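PDB 3LHL: putative agmatinase, which probably hydrolyses agmatine to putrescine and urea, as a manganese-dependent enzyme of the arginase family. Local coordinates for residues I11-G16 with Y78-K83; T43-L48 with L270-S275; K106-H109 with D114-V117. All coordinates share one frame; numbering follows the deposited sequence.

Contact 1. Residues I11-G16 with Y78-K83; sequences IVFGVG and YQETYK
The hydroxyl of Thr81 faces Phe13 across the contact: OG1 lies 3.9 Å from Phe13 CZ. This oxygen is already satisfied within its own helix. It is hydrogen-bonded to the backbone oxygen of Ile77, one turn back. Its first torsion (chi1 -50°) sets OG1 beside the backbone N, where it can reach that oxygen. The approach to the ring is oblique, and the two side chains cross nearly square to each other.

Glu80 makes the second touch, and a flatter one. Its CG sits over the centre of one face of the Phe13 ring, 4.2 Å from the centroid and 11° off the ring normal. This is a CH-pi contact, made by the aliphatic part of the acid. The chain bends at chi2, and the carboxylate plane ends up 53° from that of the ring.

No hydrogen bond joins the two segments. The ring of Phe13 also packs on Met93 of strand 90-95, and Glu80 leans on Tyr60 of strand 57-62. Phe13 thus lies between strand 90-95 and helix 70-86. A bound methylpentanediol, likely a crystallisation additive, lies near its side chain. The contact packs a helix on one face of the parallel sheet, as in the three-layer alpha/beta/alpha fold of the arginase family.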
loop_
_atom_site.group_PDB
_atom_site.type_symbol
_atom_site.label_atom_id
_atom_site.label_comp_id
_atom_site.label_asym_id
_atom_site.label_seq_id
_atom_site.Cartn_x
_atom_site.Cartn_y
_atom_site.Cartn_z
ATOM N N ILE A 11 3.587 13.767 1.090
ATOM C CA ILE A 11 4.929 13.480 1.582
ATOM C C ILE A 11 5.243 12.000 1.381
ATOM O O ILE A 11 4.662 11.129 2.040
ATOM C CB ILE A 11 5.051 13.823 3.083
ATOM C CG1 ILE A 11 4.543 15.250 3.333
ATOM C CG2 ILE A 11 6.502 13.672 3.541
ATOM C CD1 ILE A 11 5.285 16.330 2.561
ATOM N N VAL A 12 6.166 11.734 0.465
ATOM C CA VAL A 12 6.587 10.382 0.122
ATOM C C VAL A 12 7.852 10.014 0.881
ATOM O O VAL A 12 8.827 10.766 0.872
ATOM C CB VAL A 12 6.904 10.269 -1.386
ATOM C CG1 VAL A 12 7.268 8.843 -1.735
ATOM C CG2 VAL A 12 5.722 10.757 -2.208
ATOM N N PHE A 13 7.842 8.860 1.536
ATOM C CA PHE A 13 9.019 8.422 2.272
ATOM C C PHE A 13 9.136 6.910 2.206
ATOM O O PHE A 13 8.139 6.199 2.041
ATOM C CB PHE A 13 8.974 8.926 3.731
ATOM C CG PHE A 13 7.879 8.322 4.566
ATOM C CD1 PHE A 13 8.145 7.246 5.410
ATOM C CD2 PHE A 13 6.586 8.836 4.520
ATOM C CE1 PHE A 13 7.139 6.688 6.202
ATOM C CE2 PHE A 13 5.570 8.287 5.304
ATOM C CZ PHE A 13 5.849 7.210 6.148
ATOM N N GLY A 14 10.367 6.425 2.302
ATOM C CA GLY A 14 10.596 4.998 2.237
ATOM C C GLY A 14 10.843 4.393 3.598
ATOM O O GLY A 14 11.304 5.071 4.517
ATOM N N VAL A 15 10.514 3.112 3.718
ATOM C CA VAL A 15 10.701 2.357 4.953
ATOM C C VAL A 15 11.268 1.003 4.556
ATOM O O VAL A 15 10.515 0.068 4.261
ATOM C CB VAL A 15 9.365 2.130 5.700
ATOM C CG1 VAL A 15 9.609 1.291 6.948
ATOM C CG2 VAL A 15 8.737 3.466 6.075
ATOM N N GLY A 16 12.596 0.917 4.529
ATOM C CA GLY A 16 13.257 -0.322 4.162
ATOM C C GLY A 16 13.323 -1.277 5.338
ATOM O O GLY A 16 14.376 -1.455 5.961
ATOM N N TYR A 78 5.417 5.062 13.057
ATOM C CA TYR A 78 4.278 5.774 13.618
ATOM C C TYR A 78 4.610 7.250 13.781
ATOM O O TYR A 78 3.839 8.120 13.380
ATOM C CB TYR A 78 3.909 5.202 14.986
ATOM C CG TYR A 78 2.703 5.873 15.593
ATOM C CD1 TYR A 78 1.416 5.537 15.179
ATOM C CD2 TYR A 78 2.847 6.868 16.562
ATOM C CE1 TYR A 78 0.301 6.173 15.717
ATOM C CE2 TYR A 78 1.739 7.512 17.101
ATOM C CZ TYR A 78 0.471 7.159 16.672
ATOM O OH TYR A 78 -0.633 7.794 17.193
ATOM N N GLN A 79 5.762 7.522 14.382
ATOM C CA GLN A 79 6.200 8.893 14.609
ATOM C C GLN A 79 6.262 9.722 13.333
ATOM O O GLN A 79 5.702 10.815 13.278
ATOM C CB GLN A 79 7.572 8.909 15.282
ATOM C CG GLN A 79 7.559 8.470 16.728
ATOM C CD GLN A 79 6.617 9.306 17.569
ATOM O OE1 GLN A 79 5.515 8.873 17.905
ATOM N NE2 GLN A 79 7.043 10.520 17.902
ATOM N N GLU A 80 6.945 9.203 12.315
ATOM C CA GLU A 80 7.086 9.919 11.050
ATOM C C GLU A 80 5.720 10.207 10.435
ATOM O O GLU A 80 5.446 11.328 10.016
ATOM C CB GLU A 80 7.940 9.108 10.066
ATOM C CG GLU A 80 8.222 9.812 8.739
ATOM C CD GLU A 80 8.913 11.161 8.916
ATOM O OE1 GLU A 80 9.985 11.203 9.557
ATOM O OE2 GLU A 80 8.387 12.183 8.412
ATOM N N THR A 81 4.866 9.190 10.395
ATOM C CA THR A 81 3.531 9.333 9.823
ATOM C C THR A 81 2.727 10.375 10.591
ATOM O O THR A 81 2.122 11.257 9.989
ATOM C CB THR A 81 2.757 7.988 9.854
ATOM O OG1 THR A 81 3.571 6.952 9.300
ATOM C CG2 THR A 81 1.475 8.083 9.040
ATOM N N TYR A 82 2.736 10.275 11.920
ATOM C CA TYR A 82 1.987 11.201 12.766
ATOM C C TYR A 82 2.318 12.664 12.481
ATOM O O TYR A 82 1.422 13.496 12.337
ATOM C CB TYR A 82 2.234 10.917 14.255
ATOM C CG TYR A 82 1.595 11.965 15.136
ATOM C CD1 TYR A 82 0.205 12.094 15.199
ATOM C CD2 TYR A 82 2.373 12.900 15.818
ATOM C CE1 TYR A 82 -0.392 13.132 15.907
ATOM C CE2 TYR A 82 1.785 13.945 16.531
ATOM C CZ TYR A 82 0.404 14.056 16.568
ATOM O OH TYR A 82 -0.188 15.103 17.239
ATOM N N LYS A 83 3.602 12.984 12.407
ATOM C CA LYS A 83 3.989 14.354 12.133
ATOM C C LYS A 83 3.414 14.825 10.795
ATOM O O LYS A 83 2.951 15.965 10.679
ATOM C CB LYS A 83 5.511 14.477 12.150
ATOM C CG LYS A 83 6.107 14.179 13.513
ATOM C CD LYS A 83 7.611 13.993 13.444
ATOM C CE LYS A 83 8.153 13.509 14.781
ATOM N NZ LYS A 83 9.598 13.143 14.702
#

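Contact 2. Residues T43-L48 with L270-S275; sequences TYSPFL and LCLIIS
Leu48 has CG anti to its carbonyl carbon (chi1 -60°), and with chi2 at 162° both its methyls meet Ile273 CD1. The modelled chi1 of Ile273, -105°, is off the staggered positions. Its CA-CB bond runs past the loop, and CD1 then swings back to it. These residues join the loop around strand 44-45 to helix 258-278, the long C-terminal helix of the arginase-type alpha/beta/alpha fold.

The two side chains cross at about a right angle. Ile273 CD1 meets the isopropyl end of Leu48, with Leu48 CG 3.8 Å away. The methyl contacts are tighter than usual. Together with the off-staggered torsion, they leave the exact placement of the Ile273 side chain doubtful. Leu272, one residue earlier on the helix, points toward the loop as well. Its CB lies 4.4 Å from Leu48 CD1.

Ser45 is polar at a mainly apolar contact. Its OG accepts a hydrogen bond from the backbone N of Leu48, three residues on. This ST motif holds the loop in a turn and ties the two touching loop residues together. The same OG is hydrogen-bonded to Glu269 OE1, just before the helical segment, so the buried hydroxyl has a partner on each element.

Other faces of the helix pack on the sheet and on helix 229-235. Cys271 meets Leu10 and Val12 of strand 10-15, and Ile273 meets Ile234. Against the loop, the methylene carbon of Ser45, CB, rests 3.5 Å from Leu272 CD1.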
loop_
_atom_site.group_PDB
_atom_site.type_symbol
_atom_site.label_atom_id
_atom_site.label_comp_id
_atom_site.label_asym_id
_atom_site.label_seq_id
_atom_site.Cartn_x
_atom_site.Cartn_y
_atom_site.Cartn_z
ATOM N N THR A 43 7.801 12.003 -16.371
ATOM C CA THR A 43 6.999 12.596 -15.307
ATOM C C THR A 43 5.558 12.743 -15.788
ATOM O O THR A 43 4.660 13.049 -15.006
ATOM C CB THR A 43 7.529 13.996 -14.894
ATOM O OG1 THR A 43 7.390 14.912 -15.990
ATOM C CG2 THR A 43 8.994 13.913 -14.481
ATOM N N TYR A 44 5.344 12.513 -17.080
ATOM C CA TYR A 44 4.011 12.625 -17.660
ATOM C C TYR A 44 3.346 11.265 -17.806
ATOM O O TYR A 44 3.972 10.291 -18.229
ATOM C CB TYR A 44 4.077 13.297 -19.036
ATOM C CG TYR A 44 2.740 13.346 -19.746
ATOM C CD1 TYR A 44 1.682 14.084 -19.222
ATOM C CD2 TYR A 44 2.525 12.636 -20.927
ATOM C CE1 TYR A 44 0.436 14.116 -19.855
ATOM C CE2 TYR A 44 1.284 12.657 -21.568
ATOM C CZ TYR A 44 0.247 13.400 -21.024
ATOM O OH TYR A 44 -0.984 13.425 -21.636
ATOM N N SER A 45 2.068 11.202 -17.455
ATOM C CA SER A 45 1.318 9.966 -17.570
ATOM C C SER A 45 0.285 10.112 -18.675
ATOM O O SER A 45 -0.697 10.840 -18.526
ATOM C CB SER A 45 0.616 9.632 -16.253
ATOM O OG SER A 45 -0.248 8.517 -16.411
ATOM N N PRO A 46 0.507 9.434 -19.811
ATOM C CA PRO A 46 -0.440 9.509 -20.927
ATOM C C PRO A 46 -1.772 8.847 -20.589
ATOM O O PRO A 46 -2.814 9.233 -21.113
ATOM C CB PRO A 46 0.303 8.810 -22.068
ATOM C CG PRO A 46 1.221 7.853 -21.350
ATOM C CD PRO A 46 1.715 8.677 -20.188
ATOM N N PHE A 47 -1.736 7.861 -19.697
ATOM C CA PHE A 47 -2.946 7.155 -19.281
ATOM C C PHE A 47 -3.861 8.073 -18.467
ATOM O O PHE A 47 -5.074 8.052 -18.633
ATOM C CB PHE A 47 -2.577 5.925 -18.439
ATOM C CG PHE A 47 -3.763 5.117 -17.976
ATOM C CD1 PHE A 47 -4.586 4.471 -18.894
ATOM C CD2 PHE A 47 -4.045 4.986 -16.614
ATOM C CE1 PHE A 47 -5.682 3.699 -18.464
ATOM C CE2 PHE A 47 -5.136 4.216 -16.171
ATOM C CZ PHE A 47 -5.954 3.573 -17.099
ATOM N N LEU A 48 -3.278 8.882 -17.591
ATOM C CA LEU A 48 -4.067 9.784 -16.756
ATOM C C LEU A 48 -4.071 11.224 -17.266
ATOM O O LEU A 48 -4.902 12.032 -16.851
ATOM C CB LEU A 48 -3.529 9.768 -15.317
ATOM C CG LEU A 48 -3.533 8.419 -14.588
ATOM C CD1 LEU A 48 -2.590 8.488 -13.397
ATOM C CD2 LEU A 48 -4.945 8.051 -14.157
ATOM N N LEU A 270 -0.046 6.993 -8.658
ATOM C CA LEU A 270 -0.696 7.252 -7.379
ATOM C C LEU A 270 -0.434 8.669 -6.894
ATOM O O LEU A 270 -1.338 9.321 -6.386
ATOM C CB LEU A 270 -0.239 6.239 -6.327
ATOM C CG LEU A 270 -0.849 4.840 -6.485
ATOM C CD1 LEU A 270 -0.251 3.895 -5.463
ATOM C CD2 LEU A 270 -2.363 4.924 -6.313
ATOM N N CYS A 271 0.798 9.147 -7.045
ATOM C CA CYS A 271 1.121 10.506 -6.629
ATOM C C CYS A 271 0.267 11.465 -7.448
ATOM O O CYS A 271 -0.326 12.399 -6.913
ATOM C CB CYS A 271 2.604 10.814 -6.860
ATOM S SG CYS A 271 3.737 10.084 -5.650
ATOM N N LEU A 272 0.207 11.228 -8.754
ATOM C CA LEU A 272 -0.579 12.077 -9.633
ATOM C C LEU A 272 -2.038 12.111 -9.181
ATOM O O LEU A 272 -2.610 13.177 -8.956
ATOM C CB LEU A 272 -0.478 11.570 -11.072
ATOM C CG LEU A 272 0.900 11.776 -11.708
ATOM C CD1 LEU A 272 0.967 11.095 -13.064
ATOM C CD2 LEU A 272 1.175 13.270 -11.837
ATOM N N ILE A 273 -2.626 10.933 -9.032
ATOM C CA ILE A 273 -4.013 10.807 -8.610
ATOM C C ILE A 273 -4.320 11.548 -7.309
ATOM O O ILE A 273 -5.285 12.305 -7.231
ATOM C CB ILE A 273 -4.386 9.306 -8.479
ATOM C CG1 ILE A 273 -5.244 8.905 -9.671
ATOM C CG2 ILE A 273 -5.091 9.018 -7.163
ATOM C CD1 ILE A 273 -4.597 9.203 -10.990
ATOM N N ILE A 274 -3.495 11.331 -6.293
ATOM C CA ILE A 274 -3.703 11.972 -5.004
ATOM C C ILE A 274 -3.422 13.471 -5.088
ATOM O O ILE A 274 -4.210 14.285 -4.603
ATOM C CB ILE A 274 -2.799 11.331 -3.916
ATOM C CG1 ILE A 274 -3.118 9.840 -3.795
ATOM C CG2 ILE A 274 -3.026 12.009 -2.570
ATOM C CD1 ILE A 274 -2.162 9.084 -2.904
ATOM N N SER A 275 -2.308 13.831 -5.716
ATOM C CA SER A 275 -1.933 15.235 -5.847
ATOM C C SER A 275 -2.996 16.052 -6.566
ATOM O O SER A 275 -3.267 17.196 -6.194
ATOM C CB SER A 275 -0.606 15.363 -6.592
ATOM O OG SER A 275 0.448 14.812 -5.828
#

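Contact 3. Residues K106-H109 with D114-V117; sequences KAVH and DIYV
Ile115 meets two consecutive residues of helix 101-111 with two different branches. Its longer branch runs out with CG1 anti to the backbone N (chi1 -174°) and carries CD1 to Val108. There CD1 touches Val108 CG1 at 3.8 Å, methyl on methyl. The two side chains lie roughly perpendicular.

The shorter branch turns to His109. Ile115 CG2 lies near the imidazole plane, at its edge. It meets the ring carbon CD2 of His109, also at 3.8 Å. The methyl thus comes against the rim of the ring, not a face. The CB of His109 does not point straight at the strand, but the extended side chain (chi1 180°) brings the ring closer.

The touching atoms are all carbons, and no hydrogen bond crosses. Val108 and Ile115 both also pack on Tyr198 of the adjacent strand 196-202 and on Val242 of strand 240-247, the next one beyond. His109 leans on Ile147 of helix 140-148. Next to Ile115, Asp114 OD1 forms a salt bridge with Lys152 NZ. Here helix 101-111 packs back on the strand that follows it, in a beta-alpha-beta crossover whose parallel strands, 90-95 and 115-120, are separated by two others in the sheet.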
loop_
_atom_site.group_PDB
_atom_site.type_symbol
_atom_site.label_atom_id
_atom_site.label_comp_id
_atom_site.label_asym_id
_atom_site.label_seq_id
_atom_site.Cartn_x
_atom_site.Cartn_y
_atom_site.Cartn_z
ATOM N N LYS A 106 -2.341 3.558 11.919
ATOM C CA LYS A 106 -2.693 4.066 13.237
ATOM C C LYS A 106 -2.541 5.578 13.317
ATOM O O LYS A 106 -3.434 6.270 13.805
ATOM C CB LYS A 106 -1.846 3.392 14.322
ATOM C CG LYS A 106 -2.307 1.975 14.650
ATOM C CD LYS A 106 -1.439 1.324 15.714
ATOM C CE LYS A 106 -1.921 -0.084 16.021
ATOM N NZ LYS A 106 -1.104 -0.743 17.077
ATOM N N ALA A 107 -1.415 6.089 12.829
ATOM C CA ALA A 107 -1.162 7.522 12.856
ATOM C C ALA A 107 -2.260 8.267 12.093
ATOM O O ALA A 107 -2.668 9.357 12.488
ATOM C CB ALA A 107 0.211 7.828 12.251
ATOM N N VAL A 108 -2.736 7.675 11.002
ATOM C CA VAL A 108 -3.785 8.296 10.206
ATOM C C VAL A 108 -5.129 8.169 10.923
ATOM O O VAL A 108 -5.897 9.133 11.003
ATOM C CB VAL A 108 -3.900 7.637 8.808
ATOM C CG1 VAL A 108 -5.022 8.292 8.015
ATOM C CG2 VAL A 108 -2.576 7.766 8.054
ATOM N N HIS A 109 -5.400 6.981 11.456
ATOM C CA HIS A 109 -6.650 6.722 12.160
ATOM C C HIS A 109 -6.811 7.618 13.388
ATOM O O HIS A 109 -7.929 7.945 13.777
ATOM C CB HIS A 109 -6.731 5.244 12.560
ATOM C CG HIS A 109 -7.986 4.884 13.294
ATOM N ND1 HIS A 109 -8.019 4.676 14.656
ATOM C CD2 HIS A 109 -9.261 4.741 12.860
ATOM C CE1 HIS A 109 -9.261 4.425 15.030
ATOM N NE2 HIS A 109 -10.035 4.459 13.961
ATOM N N ASP A 114 -13.248 7.952 11.608
ATOM C CA ASP A 114 -14.183 7.308 10.694
ATOM C C ASP A 114 -13.540 7.130 9.324
ATOM O O ASP A 114 -13.903 7.806 8.365
ATOM C CB ASP A 114 -15.455 8.150 10.566
ATOM C CG ASP A 114 -16.408 7.603 9.522
ATOM O OD1 ASP A 114 -16.735 6.395 9.593
ATOM O OD2 ASP A 114 -16.828 8.381 8.634
ATOM N N ILE A 115 -12.585 6.215 9.231
ATOM C CA ILE A 115 -11.891 5.999 7.971
ATOM C C ILE A 115 -12.123 4.610 7.395
ATOM O O ILE A 115 -12.388 3.659 8.125
ATOM C CB ILE A 115 -10.367 6.239 8.150
ATOM C CG1 ILE A 115 -9.658 6.149 6.798
ATOM C CG2 ILE A 115 -9.789 5.223 9.127
ATOM C CD1 ILE A 115 -8.189 6.516 6.854
ATOM N N TYR A 116 -12.033 4.507 6.073
ATOM C CA TYR A 116 -12.213 3.240 5.372
ATOM C C TYR A 116 -10.874 2.782 4.808
ATOM O O TYR A 116 -10.021 3.599 4.464
ATOM C CB TYR A 116 -13.238 3.407 4.251
ATOM C CG TYR A 116 -14.618 3.725 4.774
ATOM C CD1 TYR A 116 -15.498 2.703 5.137
ATOM C CD2 TYR A 116 -15.022 5.043 4.969
ATOM C CE1 TYR A 116 -16.746 2.984 5.686
ATOM C CE2 TYR A 116 -16.269 5.338 5.520
ATOM C CZ TYR A 116 -17.126 4.303 5.877
ATOM O OH TYR A 116 -18.349 4.584 6.443
ATOM N N VAL A 117 -10.696 1.471 4.713
ATOM C CA VAL A 117 -9.457 0.901 4.212
ATOM C C VAL A 117 -9.637 0.145 2.896
ATOM O O VAL A 117 -10.468 -0.759 2.796
ATOM C CB VAL A 117 -8.847 -0.083 5.244
ATOM C CG1 VAL A 117 -7.566 -0.694 4.690
ATOM C CG2 VAL A 117 -8.585 0.631 6.561
#

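How the contacts relate
None of the contacts lies at the manganese sites. All touching residues of contact 2 are buried, though its centre is farthest from the chain centre, at about 17 Å. Contacts 1 and 3 each include one partly exposed residue, Glu80 and His109. Both set a helix against the central parallel sheet. Their helices also pack on each other, where Thr81 CG2 meets Ala107 CB at 3.5 Å. Contact 2 instead joins a loop to the C-terminal helix. It touches contact 1 through Val12 and Cys271. Contacts 2 and 3 stay apart, about 11 Å between nearest atoms. Contact 1 uses an aromatic face, contact 3 aliphatic methyls and a ring edge. In contact 2, a buried serine adds hydrogen bonds to the apolar packing.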